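Local structure of pyridoxamine 5'-phosphate oxidase-related, FMN-binding (Mycobacterium smegmatis, 3F7E) at residues 87-99 with 107-119. The protein probably binds coenzyme F420 and uses it to reduce carbon-carbon double bonds in substrates such as aflatoxins, within a family related to pyridoxamine 5'-phosphate oxidases. Residues are numbered along the deposited sequence; the frame is centred on the assembly and turned at random.
Sequences VPDPTGAFYLKLN and TEPPADKADRVII
Tyr-95 meets Pro-110 over one ring face and Arg-116 at its edge where helix 93-101 packs against the returning chain. Pro-110 CG sits 3.9 Å from the centroid of the Tyr-95 ring, only 6° off the normal, a CH-pi contact. Arg-116 NH1 approaches Tyr-95 CD2 to 3.7 Å in the ring plane, and the two flat groups are turned 69° apart. The guanidinium is held in this pose by Asp-112, gripped side-on through NE and NH2, with Arg-116 NE to Asp-112 OD1 at 2.9 Å and nearly straight, while NH1 bonds Thr-46 OG1. Ile-118 CG2 lies over the centre of one face of the Phe-94 ring, a CH-pi contact, and the other branch of the isoleucine, ending in CD1, packs 3.6 Å from Phe-94 CB.

Asp-89 ties these layers together. Its CG stands anti to the backbone N (chi1 -176°), which brings the carboxylate under the first turn of the helix: OD1 accepts from Phe-94 N at 3.0 Å and OD2 from Tyr-95 N, both on the syn side. A water bridges OD2 to Val-117 O, and Asp-89 N bonds Arg-116 O at 2.8 Å, continuing the Val-87 and Ile-118 ladder. The negative carboxylate at the helix N-terminus probably interacts favourably with the helix dipole.

Toward solvent the fit is looser. The extended Lys-113 chain runs alongside Pro-90 O, its CG 3.4 Å away, and its NZ reaches Thr-91 O through water. At the far end, Leu-96 CD2 rests on the Thr-107 and Glu-108 backbone, with exposed Pro-109 beside CD1.

The whole is an antiparallel strand pair, 76-88 with 116-127, whose connection carries a helix folded back against it, at the margin of the beta-barrel characteristic of the FMN-binding split-barrel fold.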
loop_
_atom_site.group_PDB
_atom_site.type_symbol
_atom_site.label_atom_id
_atom_site.label_comp_id
_atom_site.label_asym_id
_atom_site.label_seq_id
_atom_site.Cartn_x
_atom_site.Cartn_y
_atom_site.Cartn_z
ATOM N N VAL A 87 -9.789 -1.586 20.101
ATOM C CA VAL A 87 -9.654 -2.079 21.476
ATOM C C VAL A 87 -8.432 -1.420 22.127
ATOM O O VAL A 87 -7.335 -1.576 21.620
ATOM C CB VAL A 87 -9.537 -3.624 21.506
ATOM C CG1 VAL A 87 -9.369 -4.125 22.953
ATOM C CG2 VAL A 87 -10.764 -4.228 20.868
ATOM N N PRO A 88 -8.604 -0.712 23.265
ATOM C CA PRO A 88 -7.408 -0.160 23.923
ATOM C C PRO A 88 -6.351 -1.203 24.266
ATOM O O PRO A 88 -6.675 -2.304 24.730
ATOM C CB PRO A 88 -7.967 0.512 25.185
ATOM C CG PRO A 88 -9.381 0.894 24.789
ATOM C CD PRO A 88 -9.844 -0.298 23.949
ATOM N N ASP A 89 -5.084 -0.832 24.047
ATOM C CA ASP A 89 -3.925 -1.669 24.345
ATOM C C ASP A 89 -2.929 -0.879 25.213
ATOM O O ASP A 89 -1.763 -0.744 24.821
ATOM C CB ASP A 89 -3.254 -2.074 23.015
ATOM C CG ASP A 89 -2.065 -3.032 23.176
ATOM O OD1 ASP A 89 -2.069 -3.894 24.095
ATOM O OD2 ASP A 89 -1.152 -2.948 22.323
ATOM N N PRO A 90 -3.370 -0.355 26.379
ATOM C CA PRO A 90 -2.518 0.575 27.146
ATOM C C PRO A 90 -1.230 -0.015 27.728
ATOM O O PRO A 90 -0.349 0.746 28.137
ATOM C CB PRO A 90 -3.460 1.079 28.246
ATOM C CG PRO A 90 -4.438 -0.080 28.453
ATOM C CD PRO A 90 -4.682 -0.584 27.039
ATOM N N THR A 91 -1.128 -1.343 27.796
ATOM C CA THR A 91 0.123 -1.987 28.224
ATOM C C THR A 91 1.071 -2.278 27.057
ATOM O O THR A 91 2.234 -2.638 27.281
ATOM C CB THR A 91 -0.096 -3.341 28.975
ATOM O OG1 THR A 91 -0.510 -4.342 28.032
ATOM C CG2 THR A 91 -1.133 -3.236 30.087
ATOM N N GLY A 92 0.582 -2.110 25.821
ATOM C CA GLY A 92 1.393 -2.413 24.646
ATOM C C GLY A 92 1.571 -3.898 24.379
ATOM O O GLY A 92 2.377 -4.280 23.538
ATOM N N ALA A 93 0.807 -4.731 25.081
ATOM C CA ALA A 93 0.909 -6.159 24.907
ATOM C C ALA A 93 0.627 -6.620 23.477
ATOM O O ALA A 93 1.309 -7.525 22.973
ATOM C CB ALA A 93 -0.021 -6.877 25.874
ATOM N N PHE A 94 -0.374 -6.038 22.808
ATOM C CA PHE A 94 -0.665 -6.444 21.451
ATOM C C PHE A 94 0.475 -6.008 20.518
ATOM O O PHE A 94 0.918 -6.771 19.648
ATOM C CB PHE A 94 -2.029 -5.936 20.941
ATOM C CG PHE A 94 -2.239 -6.267 19.500
ATOM C CD1 PHE A 94 -2.567 -7.553 19.102
ATOM C CD2 PHE A 94 -1.994 -5.311 18.530
ATOM C CE1 PHE A 94 -2.705 -7.866 17.731
ATOM C CE2 PHE A 94 -2.131 -5.606 17.198
ATOM C CZ PHE A 94 -2.468 -6.891 16.780
ATOM N N TYR A 95 0.928 -4.762 20.678
ATOM C CA TYR A 95 2.102 -4.289 19.943
ATOM C C TYR A 95 3.262 -5.303 20.064
ATOM O O TYR A 95 3.944 -5.621 19.072
ATOM C CB TYR A 95 2.480 -2.906 20.495
ATOM C CG TYR A 95 3.752 -2.265 19.968
ATOM C CD1 TYR A 95 5.005 -2.692 20.393
ATOM C CD2 TYR A 95 3.688 -1.193 19.078
ATOM C CE1 TYR A 95 6.175 -2.067 19.919
ATOM C CE2 TYR A 95 4.829 -0.578 18.597
ATOM C CZ TYR A 95 6.069 -1.020 19.017
ATOM O OH TYR A 95 7.201 -0.393 18.534
ATOM N N LEU A 96 3.511 -5.806 21.275
ATOM C CA LEU A 96 4.613 -6.749 21.467
ATOM C C LEU A 96 4.356 -8.111 20.826
ATOM O O LEU A 96 5.292 -8.741 20.335
ATOM C CB LEU A 96 4.927 -6.906 22.951
ATOM C CG LEU A 96 5.572 -5.699 23.626
ATOM C CD1 LEU A 96 5.892 -6.031 25.078
ATOM C CD2 LEU A 96 6.866 -5.292 22.887
ATOM N N LYS A 97 3.105 -8.574 20.816
ATOM C CA LYS A 97 2.788 -9.783 20.048
ATOM C C LYS A 97 3.075 -9.645 18.546
ATOM O O LYS A 97 3.564 -10.595 17.916
ATOM C CB LYS A 97 1.335 -10.167 20.256
ATOM C CG LYS A 97 1.020 -10.713 21.631
ATOM C CD LYS A 97 -0.445 -11.164 21.691
ATOM C CE LYS A 97 -0.809 -11.702 23.057
ATOM N NZ LYS A 97 -0.175 -13.017 23.266
ATOM N N LEU A 98 2.768 -8.476 17.969
ATOM C CA LEU A 98 3.075 -8.230 16.539
ATOM C C LEU A 98 4.581 -8.235 16.331
ATOM O O LEU A 98 5.088 -8.889 15.425
ATOM C CB LEU A 98 2.460 -6.918 15.991
ATOM C CG LEU A 98 0.976 -6.939 15.680
ATOM C CD1 LEU A 98 0.644 -5.565 15.153
ATOM C CD2 LEU A 98 0.790 -7.953 14.612
ATOM N N ASN A 99 5.324 -7.563 17.207
ATOM C CA ASN A 99 6.779 -7.589 17.094
ATOM C C ASN A 99 7.312 -9.018 17.124
ATOM O O ASN A 99 8.189 -9.391 16.320
ATOM C CB ASN A 99 7.439 -6.786 18.197
ATOM C CG ASN A 99 8.931 -6.808 18.064
ATOM O OD1 ASN A 99 9.477 -6.186 17.157
ATOM N ND2 ASN A 99 9.595 -7.592 18.911
ATOM N N THR A 107 11.036 -5.098 21.265
ATOM C CA THR A 107 10.678 -6.112 22.268
ATOM C C THR A 107 10.254 -5.543 23.624
ATOM O O THR A 107 9.863 -6.308 24.522
ATOM C CB THR A 107 11.833 -7.159 22.460
ATOM O OG1 THR A 107 13.078 -6.462 22.594
ATOM C CG2 THR A 107 11.935 -8.111 21.280
ATOM N N GLU A 108 10.316 -4.221 23.768
ATOM C CA GLU A 108 9.870 -3.555 25.004
ATOM C C GLU A 108 8.628 -2.722 24.680
ATOM O O GLU A 108 8.468 -2.315 23.535
ATOM C CB GLU A 108 10.979 -2.680 25.607
ATOM C CG GLU A 108 12.217 -3.460 26.101
ATOM C CD GLU A 108 13.034 -4.069 24.985
ATOM O OE1 GLU A 108 13.454 -3.330 24.082
ATOM O OE2 GLU A 108 13.236 -5.300 25.015
ATOM N N PRO A 109 7.751 -2.462 25.675
ATOM C CA PRO A 109 6.549 -1.690 25.359
ATOM C C PRO A 109 6.949 -0.302 24.867
ATOM O O PRO A 109 7.964 0.219 25.324
ATOM C CB PRO A 109 5.805 -1.608 26.703
ATOM C CG PRO A 109 6.828 -1.851 27.742
ATOM C CD PRO A 109 7.830 -2.801 27.108
ATOM N N PRO A 110 6.180 0.279 23.926
ATOM C CA PRO A 110 6.499 1.607 23.370
ATOM C C PRO A 110 6.232 2.749 24.349
ATOM O O PRO A 110 5.377 2.642 25.201
ATOM C CB PRO A 110 5.587 1.698 22.143
ATOM C CG PRO A 110 4.381 0.829 22.517
ATOM C CD PRO A 110 4.944 -0.302 23.347
ATOM N N ALA A 111 6.996 3.846 24.245
ATOM C CA ALA A 111 6.763 5.029 25.080
ATOM C C ALA A 111 5.325 5.552 24.975
ATOM O O ALA A 111 4.793 6.129 25.936
ATOM C CB ALA A 111 7.770 6.147 24.748
ATOM N N ASP A 112 4.677 5.316 23.828
ATOM C CA ASP A 112 3.320 5.824 23.580
ATOM C C ASP A 112 2.234 4.827 23.989
ATOM O O ASP A 112 1.065 4.972 23.600
ATOM C CB ASP A 112 3.139 6.211 22.097
ATOM C CG ASP A 112 3.293 5.018 21.142
ATOM O OD1 ASP A 112 3.226 3.858 21.588
ATOM O OD2 ASP A 112 3.513 5.218 19.932
ATOM N N LYS A 113 2.611 3.814 24.757
ATOM C CA LYS A 113 1.666 2.723 25.064
ATOM C C LYS A 113 0.306 3.172 25.619
ATOM O O LYS A 113 -0.692 2.538 25.318
ATOM C CB LYS A 113 2.323 1.682 25.975
ATOM C CG LYS A 113 2.629 2.191 27.384
ATOM C CD LYS A 113 3.308 1.124 28.236
ATOM C CE LYS A 113 3.467 1.566 29.681
ATOM N NZ LYS A 113 4.197 0.564 30.488
ATOM N N ALA A 114 0.238 4.241 26.409
ATOM C CA ALA A 114 -1.049 4.676 26.971
ATOM C C ALA A 114 -2.068 4.976 25.867
ATOM O O ALA A 114 -3.274 4.857 26.095
ATOM C CB ALA A 114 -0.873 5.888 27.905
ATOM N N ASP A 115 -1.585 5.337 24.675
ATOM C CA ASP A 115 -2.452 5.705 23.558
ATOM C C ASP A 115 -2.592 4.606 22.492
ATOM O O ASP A 115 -3.198 4.825 21.436
ATOM C CB ASP A 115 -1.932 6.978 22.896
ATOM C CG ASP A 115 -1.843 8.130 23.870
ATOM O OD1 ASP A 115 -2.784 8.295 24.669
ATOM O OD2 ASP A 115 -0.842 8.874 23.829
ATOM N N ARG A 116 -2.034 3.423 22.760
ATOM C CA ARG A 116 -2.086 2.320 21.806
ATOM C C ARG A 116 -3.447 1.653 21.762
ATOM O O ARG A 116 -4.083 1.483 22.820
ATOM C CB ARG A 116 -0.990 1.279 22.125
ATOM C CG ARG A 116 0.424 1.707 21.685
ATOM C CD ARG A 116 0.653 1.456 20.207
ATOM N NE ARG A 116 1.813 2.214 19.726
ATOM C CZ ARG A 116 2.199 2.226 18.462
ATOM N NH1 ARG A 116 1.593 1.460 17.559
ATOM N NH2 ARG A 116 3.226 2.983 18.105
ATOM N N VAL A 117 -3.862 1.244 20.560
ATOM C CA VAL A 117 -5.094 0.502 20.349
ATOM C C VAL A 117 -4.819 -0.644 19.383
ATOM O O VAL A 117 -3.807 -0.668 18.658
ATOM C CB VAL A 117 -6.243 1.402 19.797
ATOM C CG1 VAL A 117 -6.662 2.481 20.815
ATOM C CG2 VAL A 117 -5.833 2.050 18.469
ATOM N N ILE A 118 -5.769 -1.578 19.367
ATOM C CA ILE A 118 -5.823 -2.662 18.396
ATOM C C ILE A 118 -6.944 -2.336 17.427
ATOM O O ILE A 118 -8.089 -2.152 17.847
ATOM C CB ILE A 118 -6.143 -4.018 19.058
ATOM C CG1 ILE A 118 -5.293 -4.252 20.319
ATOM C CG2 ILE A 118 -6.034 -5.130 18.028
ATOM C CD1 ILE A 118 -5.629 -5.537 21.057
ATOM N N ILE A 119 -6.607 -2.232 16.146
ATOM C CA ILE A 119 -7.614 -1.972 15.097
ATOM C C ILE A 119 -7.992 -3.305 14.463
ATOM O O ILE A 119 -7.101 -4.022 13.998
ATOM C CB ILE A 119 -7.054 -1.021 13.999
ATOM C CG1 ILE A 119 -6.515 0.284 14.595
ATOM C CG2 ILE A 119 -8.085 -0.781 12.904
ATOM C CD1 ILE A 119 -7.535 1.161 15.188
HETATM O O HOH W 1 -1.530 -1.799 19.915
HETATM O O HOH W 2 3.443 -2.145 29.735
#